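Local atomic coordinates of bradavidin 2 (Bradyrhizobium japonicum, PDB entry 4GGT), a protein that probably binds biotin, as a secreted bacterial member of the avidin family built on an eight-stranded antiparallel beta barrel. Residues A[19-27]-A[35-43]; A[45-54]-A[66-74]. All blocks are in the same frame, centred on the assembly; numbering follows the deposited sequence.

Interaction 1: residues A[19-27]-A[35-43]; sequences ERGSELLIW and QGTFTNHAQ
Leu-25 and Thr-37 exchange two backbone hydrogen bonds, N of Leu-25 to O of Thr-37 and N of Thr-37 to O of Leu-25, each 2.8 Å, in the antiparallel hairpin of strands 23-28 and 33-39 of the avidin barrel. Glu-23 and Thr-39 form the second hydrogen-bonded pair, and N of Trp-27 adds a bond to O of Gln-35. The indole of Trp-27 lies beside the facing strand, and its NE1 donates to OG1 of Thr-37 at 3.1 Å, with the oxygen close to the ring plane. With chi1 of -63°, Thr-37 sets OG1 on the side of its own backbone N, where the indole N-H reaches it. Beyond the strands, a water accepts from N of His-41, donates to O of Arg-20 and lies 2.6 Å from OG of Ser-22. N of Ser-22 hydrogen-bonds to OD1 of Asn-18; Asn-18 and, on the facing segment, Asn-40 are both biotin-binding residues. Leu-24 and Phe-38 share the barrel-interior face, where the Phe-38 ring also meets Trp-78. Glu-23 O lies over one face of the Phe-38 ring, and CZ of Phe-38 comes within 3.5 Å of CB of Ser-22.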
loop_
_atom_site.group_PDB
_atom_site.type_symbol
_atom_site.label_atom_id
_atom_site.label_comp_id
_atom_site.label_asym_id
_atom_site.label_seq_id
_atom_site.Cartn_x
_atom_site.Cartn_y
_atom_site.Cartn_z
ATOM N N GLU A 19 2.078 1.407 10.749
ATOM C CA GLU A 19 2.238 2.134 12.001
ATOM C C GLU A 19 1.645 3.543 11.936
ATOM O O GLU A 19 1.321 4.113 12.984
ATOM C CB GLU A 19 3.716 2.112 12.489
ATOM C CG GLU A 19 4.776 2.419 11.406
ATOM C CD GLU A 19 5.233 1.185 10.593
ATOM O OE1 GLU A 19 6.125 0.407 11.062
ATOM O OE2 GLU A 19 4.735 1.038 9.456
ATOM N N ARG A 20 1.447 4.076 10.722
ATOM C CA ARG A 20 0.820 5.395 10.511
ATOM C C ARG A 20 -0.724 5.316 10.464
ATOM O O ARG A 20 -1.391 6.349 10.323
ATOM C CB ARG A 20 1.315 6.031 9.191
ATOM C CG ARG A 20 2.819 5.929 8.911
ATOM C CD ARG A 20 3.147 6.342 7.473
ATOM N NE ARG A 20 4.198 5.518 6.868
ATOM C CZ ARG A 20 5.496 5.835 6.802
ATOM N NH1 ARG A 20 5.962 6.984 7.304
ATOM N NH2 ARG A 20 6.339 4.991 6.227
ATOM N N GLY A 21 -1.282 4.100 10.522
ATOM C CA GLY A 21 -2.728 3.893 10.489
ATOM C C GLY A 21 -3.387 3.763 9.121
ATOM O O GLY A 21 -4.621 3.806 9.006
ATOM N N SER A 22 -2.573 3.639 8.083
ATOM C CA SER A 22 -3.088 3.346 6.745
ATOM C C SER A 22 -3.615 1.921 6.717
ATOM O O SER A 22 -3.120 1.076 7.454
ATOM C CB SER A 22 -1.993 3.561 5.702
ATOM O OG SER A 22 -1.750 4.964 5.578
ATOM N N GLU A 23 -4.661 1.702 5.921
ATOM C CA GLU A 23 -5.369 0.426 5.875
ATOM C C GLU A 23 -5.168 -0.248 4.535
ATOM O O GLU A 23 -5.306 0.385 3.486
ATOM C CB GLU A 23 -6.884 0.664 5.967
ATOM C CG GLU A 23 -7.451 1.159 7.312
ATOM C CD GLU A 23 -8.943 1.376 7.151
ATOM O OE1 GLU A 23 -9.336 2.360 6.496
ATOM O OE2 GLU A 23 -9.729 0.529 7.629
ATOM N N LEU A 24 -4.991 -1.565 4.575
ATOM C CA LEU A 24 -4.859 -2.377 3.388
ATOM C C LEU A 24 -5.824 -3.543 3.509
ATOM O O LEU A 24 -5.632 -4.412 4.347
ATOM C CB LEU A 24 -3.421 -2.902 3.255
ATOM C CG LEU A 24 -3.132 -3.866 2.088
ATOM C CD1 LEU A 24 -3.470 -3.254 0.711
ATOM C CD2 LEU A 24 -1.689 -4.374 2.135
ATOM N N LEU A 25 -6.875 -3.521 2.681
ATOM C CA LEU A 25 -7.854 -4.623 2.661
ATOM C C LEU A 25 -7.577 -5.512 1.452
ATOM O O LEU A 25 -7.541 -5.040 0.312
ATOM C CB LEU A 25 -9.276 -4.037 2.563
ATOM C CG LEU A 25 -10.517 -4.678 3.157
ATOM C CD1 LEU A 25 -11.720 -4.285 2.255
ATOM C CD2 LEU A 25 -10.426 -6.185 3.463
ATOM N N ILE A 26 -7.339 -6.801 1.688
ATOM C CA ILE A 26 -7.040 -7.711 0.602
ATOM C C ILE A 26 -8.279 -8.510 0.304
ATOM O O ILE A 26 -8.805 -9.213 1.183
ATOM C CB ILE A 26 -5.875 -8.689 0.962
ATOM C CG1 ILE A 26 -4.625 -7.930 1.437
ATOM C CG2 ILE A 26 -5.558 -9.581 -0.219
ATOM C CD1 ILE A 26 -3.960 -7.049 0.350
ATOM N N TRP A 27 -8.793 -8.359 -0.912
ATOM C CA TRP A 27 -9.994 -9.094 -1.339
ATOM C C TRP A 27 -9.657 -10.518 -1.774
ATOM O O TRP A 27 -10.350 -11.493 -1.417
ATOM C CB TRP A 27 -10.660 -8.351 -2.494
ATOM C CG TRP A 27 -11.310 -7.074 -2.025
ATOM C CD1 TRP A 27 -10.746 -5.820 -1.969
ATOM C CD2 TRP A 27 -12.644 -6.936 -1.520
ATOM N NE1 TRP A 27 -11.650 -4.923 -1.459
ATOM C CE2 TRP A 27 -12.823 -5.576 -1.176
ATOM C CE3 TRP A 27 -13.715 -7.832 -1.327
ATOM C CZ2 TRP A 27 -14.031 -5.082 -0.665
ATOM C CZ3 TRP A 27 -14.916 -7.340 -0.813
ATOM C CH2 TRP A 27 -15.059 -5.973 -0.488
ATOM N N GLN A 35 -5.684 -8.245 -5.415
ATOM C CA GLN A 35 -6.807 -7.307 -5.536
ATOM C C GLN A 35 -7.043 -6.758 -4.142
ATOM O O GLN A 35 -7.448 -7.499 -3.222
ATOM C CB GLN A 35 -8.045 -8.035 -6.001
ATOM C CG GLN A 35 -9.210 -7.140 -6.322
ATOM C CD GLN A 35 -10.497 -7.911 -6.571
ATOM O OE1 GLN A 35 -10.604 -9.129 -6.296
ATOM N NE2 GLN A 35 -11.488 -7.207 -7.107
ATOM N N GLY A 36 -6.785 -5.471 -3.971
ATOM C CA GLY A 36 -6.895 -4.878 -2.639
ATOM C C GLY A 36 -7.455 -3.465 -2.655
ATOM O O GLY A 36 -7.684 -2.889 -3.719
ATOM N N THR A 37 -7.674 -2.922 -1.471
ATOM C CA THR A 37 -8.148 -1.536 -1.314
ATOM C C THR A 37 -7.283 -0.886 -0.252
ATOM O O THR A 37 -7.081 -1.463 0.797
ATOM C CB THR A 37 -9.643 -1.525 -0.874
ATOM O OG1 THR A 37 -10.431 -2.126 -1.906
ATOM C CG2 THR A 37 -10.125 -0.116 -0.613
ATOM N N PHE A 38 -6.807 0.328 -0.489
ATOM C CA PHE A 38 -5.876 0.925 0.430
ATOM C C PHE A 38 -6.446 2.279 0.793
ATOM O O PHE A 38 -6.912 3.014 -0.099
ATOM C CB PHE A 38 -4.544 1.146 -0.271
ATOM C CG PHE A 38 -3.476 1.714 0.612
ATOM C CD1 PHE A 38 -2.591 0.866 1.306
ATOM C CD2 PHE A 38 -3.369 3.089 0.782
ATOM C CE1 PHE A 38 -1.597 1.418 2.122
ATOM C CE2 PHE A 38 -2.394 3.644 1.586
ATOM C CZ PHE A 38 -1.498 2.809 2.271
ATOM N N THR A 39 -6.412 2.610 2.060
ATOM C CA THR A 39 -6.754 3.988 2.422
ATOM C C THR A 39 -5.789 4.619 3.403
ATOM O O THR A 39 -5.400 4.020 4.379
ATOM C CB THR A 39 -8.312 4.259 2.592
ATOM O OG1 THR A 39 -8.628 5.292 3.576
ATOM C CG2 THR A 39 -9.159 3.017 2.669
ATOM N N ASN A 40 -5.306 5.797 3.028
ATOM C CA ASN A 40 -4.356 6.562 3.806
ATOM C C ASN A 40 -5.172 7.355 4.812
ATOM O O ASN A 40 -6.315 7.714 4.527
ATOM C CB ASN A 40 -3.590 7.509 2.853
ATOM C CG ASN A 40 -2.675 8.472 3.576
ATOM O OD1 ASN A 40 -1.460 8.260 3.663
ATOM N ND2 ASN A 40 -3.254 9.542 4.105
ATOM N N HIS A 41 -4.608 7.587 5.994
ATOM C CA HIS A 41 -5.322 8.339 7.017
ATOM C C HIS A 41 -4.491 9.469 7.599
ATOM O O HIS A 41 -4.646 9.827 8.780
ATOM C CB HIS A 41 -5.862 7.407 8.101
ATOM C CG HIS A 41 -7.094 6.672 7.689
ATOM N ND1 HIS A 41 -7.090 5.339 7.339
ATOM C CD2 HIS A 41 -8.368 7.098 7.537
ATOM C CE1 HIS A 41 -8.317 4.971 7.008
ATOM N NE2 HIS A 41 -9.110 6.024 7.118
ATOM N N ALA A 42 -3.628 10.050 6.764
ATOM C CA ALA A 42 -2.763 11.146 7.199
ATOM C C ALA A 42 -3.509 12.473 7.083
ATOM O O ALA A 42 -3.851 12.919 5.972
ATOM C CB ALA A 42 -1.483 11.177 6.386
ATOM N N GLN A 43 -3.796 13.098 8.222
ATOM C CA GLN A 43 -4.490 14.378 8.188
ATOM C C GLN A 43 -3.633 15.350 7.410
ATOM O O GLN A 43 -2.418 15.381 7.569
ATOM C CB GLN A 43 -4.730 14.929 9.609
ATOM C CG GLN A 43 -5.828 15.974 9.666
ATOM C CD GLN A 43 -7.226 15.381 9.817
ATOM O OE1 GLN A 43 -7.429 14.167 9.666
ATOM N NE2 GLN A 43 -8.202 16.242 10.115
HETATM O O HOH W 1 -2.148 6.925 7.240
#

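Interaction 2: residues A[45-54]-A[66-74]; sequences FACQGIPYPA and VVTFAQCNS
Pro-53 O receives a hydrogen bond of 2.6 Å from a water that in turn accepts one of 2.8 Å from N of Thr-68. The water thus stands between strands 51-59 and 62-69, neighbours in the avidin barrel, where they splay apart toward its mouth. Past this point the link becomes covalent: SG of Cys-47 and SG of Cys-72 form a disulfide with chi3 of 111°, fastening the loop after strand 33-39 to the 3-10 turn 70-72. The Cys-72 sulfur also lies obliquely by the Phe-45 ring, 3.9 Å from its CE1. An aromatic cluster fills the contact, Tyr-52 and Phe-69 between water and disulfide and Phe-45 beside the disulfide. Phe-45 directs its edge at the face of Phe-69 in a T-shaped pair, planes at 82°, with CZ 3.8 Å from CG of Phe-69; Val-67 CG1 packs on the opposite face of Phe-69. Tyr-52 swings its ring across the gap (chi1 -70°, CG beside its own backbone N), and the ring is sandwiched: Ile-50 CD1 lies over one face, while on the other CA of Phe-69 makes a CH-pi contact 3.8 Å from the centroid. The Gln-71 amide lies nearly coplanar with the Tyr-52 ring, NE2 at its edge. A serine in place of Tyr-52 would probably leave a gap between Ile-50 and the Phe-69 backbone and take away the ring on which CA of Phe-69 rests. Ala-46 and Ser-74, both biotin-binding positions, belong to the two joined segments; ring packing, a bridging water and one covalent bond therefore do here what direct backbone pairing does between closer strands, and the disulfide limits how far the segments bearing the two positions can separate.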
loop_
_atom_site.group_PDB
_atom_site.type_symbol
_atom_site.label_atom_id
_atom_site.label_comp_id
_atom_site.label_asym_id
_atom_site.label_seq_id
_atom_site.Cartn_x
_atom_site.Cartn_y
_atom_site.Cartn_z
ATOM N N PHE A 45 -3.133 15.328 4.147
ATOM C CA PHE A 45 -3.006 14.749 2.789
ATOM C C PHE A 45 -4.347 14.787 2.078
ATOM O O PHE A 45 -5.314 14.220 2.564
ATOM C CB PHE A 45 -2.501 13.313 2.917
ATOM C CG PHE A 45 -2.353 12.586 1.590
ATOM C CD1 PHE A 45 -1.699 13.183 0.521
ATOM C CD2 PHE A 45 -2.866 11.312 1.441
ATOM C CE1 PHE A 45 -1.564 12.497 -0.701
ATOM C CE2 PHE A 45 -2.725 10.605 0.227
ATOM C CZ PHE A 45 -2.076 11.202 -0.820
ATOM N N ALA A 46 -4.430 15.451 0.919
ATOM C CA ALA A 46 -5.724 15.714 0.290
ATOM C C ALA A 46 -6.520 14.474 -0.137
ATOM O O ALA A 46 -7.717 14.561 -0.433
ATOM C CB ALA A 46 -5.571 16.743 -0.871
ATOM N N CYS A 47 -5.861 13.308 -0.134
ATOM C CA CYS A 47 -6.500 12.064 -0.555
ATOM C C CYS A 47 -6.647 11.102 0.607
ATOM O O CYS A 47 -7.038 9.951 0.414
ATOM C CB CYS A 47 -5.708 11.359 -1.671
ATOM S SG CYS A 47 -5.860 12.204 -3.243
ATOM N N GLN A 48 -6.376 11.578 1.816
ATOM C CA GLN A 48 -6.615 10.739 2.976
ATOM C C GLN A 48 -8.092 10.413 3.083
ATOM O O GLN A 48 -8.955 11.213 2.707
ATOM C CB GLN A 48 -6.097 11.419 4.241
ATOM C CG GLN A 48 -6.926 12.613 4.728
ATOM C CD GLN A 48 -7.983 12.255 5.770
ATOM O OE1 GLN A 48 -9.086 12.832 5.787
ATOM N NE2 GLN A 48 -7.656 11.316 6.645
ATOM N N GLY A 49 -8.396 9.228 3.586
ATOM C CA GLY A 49 -9.764 8.843 3.825
ATOM C C GLY A 49 -10.496 8.369 2.594
ATOM O O GLY A 49 -11.672 8.034 2.663
ATOM N N ILE A 50 -9.838 8.371 1.445
ATOM C CA ILE A 50 -10.535 7.844 0.302
ATOM C C ILE A 50 -9.891 6.513 -0.097
ATOM O O ILE A 50 -8.650 6.402 -0.112
ATOM C CB ILE A 50 -10.762 8.868 -0.865
ATOM C CG1 ILE A 50 -9.837 8.669 -2.006
ATOM C CG2 ILE A 50 -10.999 10.319 -0.411
ATOM C CD1 ILE A 50 -10.570 8.010 -3.076
ATOM N N PRO A 51 -10.733 5.497 -0.330
ATOM C CA PRO A 51 -10.221 4.167 -0.700
ATOM C C PRO A 51 -9.785 4.123 -2.161
ATOM O O PRO A 51 -10.498 4.620 -3.037
ATOM C CB PRO A 51 -11.415 3.251 -0.430
ATOM C CG PRO A 51 -12.614 4.113 -0.772
ATOM C CD PRO A 51 -12.210 5.504 -0.228
ATOM N N TYR A 52 -8.581 3.598 -2.395
ATOM C CA TYR A 52 -8.054 3.409 -3.747
ATOM C C TYR A 52 -7.714 1.965 -3.991
ATOM O O TYR A 52 -7.370 1.239 -3.048
ATOM C CB TYR A 52 -6.812 4.238 -3.953
ATOM C CG TYR A 52 -7.078 5.719 -4.007
ATOM C CD1 TYR A 52 -6.736 6.540 -2.933
ATOM C CD2 TYR A 52 -7.693 6.292 -5.126
ATOM C CE1 TYR A 52 -6.957 7.876 -2.974
ATOM C CE2 TYR A 52 -7.946 7.654 -5.176
ATOM C CZ TYR A 52 -7.566 8.436 -4.096
ATOM O OH TYR A 52 -7.814 9.787 -4.124
ATOM N N PRO A 53 -7.782 1.528 -5.260
ATOM C CA PRO A 53 -7.359 0.157 -5.546
ATOM C C PRO A 53 -5.893 -0.076 -5.217
ATOM O O PRO A 53 -5.056 0.824 -5.389
ATOM C CB PRO A 53 -7.538 0.044 -7.069
ATOM C CG PRO A 53 -8.519 1.056 -7.414
ATOM C CD PRO A 53 -8.265 2.216 -6.473
ATOM N N ALA A 54 -5.587 -1.275 -4.736
ATOM C CA ALA A 54 -4.208 -1.725 -4.594
ATOM C C ALA A 54 -4.037 -2.912 -5.554
ATOM O O ALA A 54 -4.854 -3.846 -5.553
ATOM C CB ALA A 54 -3.887 -2.136 -3.167
ATOM N N VAL A 66 0.916 -1.461 -5.644
ATOM C CA VAL A 66 0.960 -0.060 -6.041
ATOM C C VAL A 66 -0.424 0.547 -5.804
ATOM O O VAL A 66 -1.454 -0.076 -6.083
ATOM C CB VAL A 66 1.393 0.116 -7.544
ATOM C CG1 VAL A 66 0.494 -0.645 -8.503
ATOM C CG2 VAL A 66 1.430 1.586 -7.915
ATOM N N VAL A 67 -0.443 1.748 -5.204
ATOM C CA VAL A 67 -1.675 2.473 -5.038
ATOM C C VAL A 67 -1.525 3.858 -5.694
ATOM O O VAL A 67 -0.538 4.543 -5.463
ATOM C CB VAL A 67 -2.016 2.666 -3.554
ATOM C CG1 VAL A 67 -3.271 3.532 -3.391
ATOM C CG2 VAL A 67 -2.209 1.269 -2.884
ATOM N N THR A 68 -2.506 4.253 -6.498
ATOM C CA THR A 68 -2.479 5.591 -7.130
ATOM C C THR A 68 -3.541 6.470 -6.468
ATOM O O THR A 68 -4.740 6.133 -6.442
ATOM C CB THR A 68 -2.663 5.461 -8.660
ATOM O OG1 THR A 68 -1.529 4.772 -9.163
ATOM C CG2 THR A 68 -2.735 6.863 -9.315
ATOM N N PHE A 69 -3.084 7.545 -5.827
ATOM C CA PHE A 69 -3.995 8.455 -5.129
ATOM C C PHE A 69 -4.395 9.489 -6.183
ATOM O O PHE A 69 -3.695 10.491 -6.397
ATOM C CB PHE A 69 -3.321 9.114 -3.920
ATOM C CG PHE A 69 -2.769 8.116 -2.927
ATOM C CD1 PHE A 69 -1.446 7.704 -3.020
ATOM C CD2 PHE A 69 -3.606 7.553 -1.968
ATOM C CE1 PHE A 69 -0.933 6.748 -2.109
ATOM C CE2 PHE A 69 -3.126 6.594 -1.054
ATOM C CZ PHE A 69 -1.804 6.204 -1.124
ATOM N N ALA A 70 -5.477 9.189 -6.886
ATOM C CA ALA A 70 -5.713 9.805 -8.201
ATOM C C ALA A 70 -5.864 11.310 -8.124
ATOM O O ALA A 70 -5.293 12.036 -8.969
ATOM C CB ALA A 70 -6.912 9.173 -8.878
ATOM N N GLN A 71 -6.589 11.780 -7.114
ATOM C CA GLN A 71 -6.898 13.218 -7.021
ATOM C C GLN A 71 -5.684 14.052 -6.590
ATOM O O GLN A 71 -5.691 15.278 -6.702
ATOM C CB GLN A 71 -8.110 13.451 -6.098
ATOM C CG GLN A 71 -9.463 12.992 -6.688
ATOM C CD GLN A 71 -9.558 11.490 -6.930
ATOM O OE1 GLN A 71 -9.937 11.046 -8.026
ATOM N NE2 GLN A 71 -9.195 10.697 -5.924
ATOM N N CYS A 72 -4.631 13.370 -6.137
ATOM C CA CYS A 72 -3.407 13.973 -5.622
ATOM C C CYS A 72 -2.184 13.815 -6.539
ATOM O O CYS A 72 -1.078 14.191 -6.158
ATOM C CB CYS A 72 -3.101 13.376 -4.238
ATOM S SG CYS A 72 -4.456 13.760 -3.057
ATOM N N ASN A 73 -2.357 13.259 -7.742
ATOM C CA ASN A 73 -1.208 13.099 -8.646
ATOM C C ASN A 73 -0.013 12.444 -7.962
ATOM O O ASN A 73 1.133 12.925 -7.981
ATOM C CB ASN A 73 -0.798 14.435 -9.329
ATOM C CG ASN A 73 -1.991 15.207 -9.892
ATOM O OD1 ASN A 73 -2.223 16.350 -9.501
ATOM N ND2 ASN A 73 -2.759 14.589 -10.754
ATOM N N SER A 74 -0.296 11.308 -7.342
ATOM C CA SER A 74 0.762 10.584 -6.692
ATOM C C SER A 74 0.458 9.108 -6.725
ATOM O O SER A 74 -0.709 8.700 -6.816
ATOM C CB SER A 74 1.003 11.092 -5.265
ATOM O OG SER A 74 -0.162 11.111 -4.503
HETATM O O HOH W 2 -4.567 2.502 -7.289
#

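In the fold
From the N terminus, interaction 1 comes first, closing the short hairpin in which strand 23-28 turns back into strand 33-39. The chain then runs on through the loop that follows strand 33-39 into interaction 2, which closes the next hairpin, strands 51-59 and 62-69. The two contacts follow in series, neither nesting nor crossing, but strands 33-39 and 51-59 are neighbours in the barrel, so 35-43 and 45-54 also touch: N of Phe-38 and O of Tyr-52 probably hydrogen-bond, as do O of Asn-40 and N of Gly-49. Together they join four consecutive strands and bring biotin-binding positions Asn-40, Ala-46 and Ser-74 to the same end of the barrel.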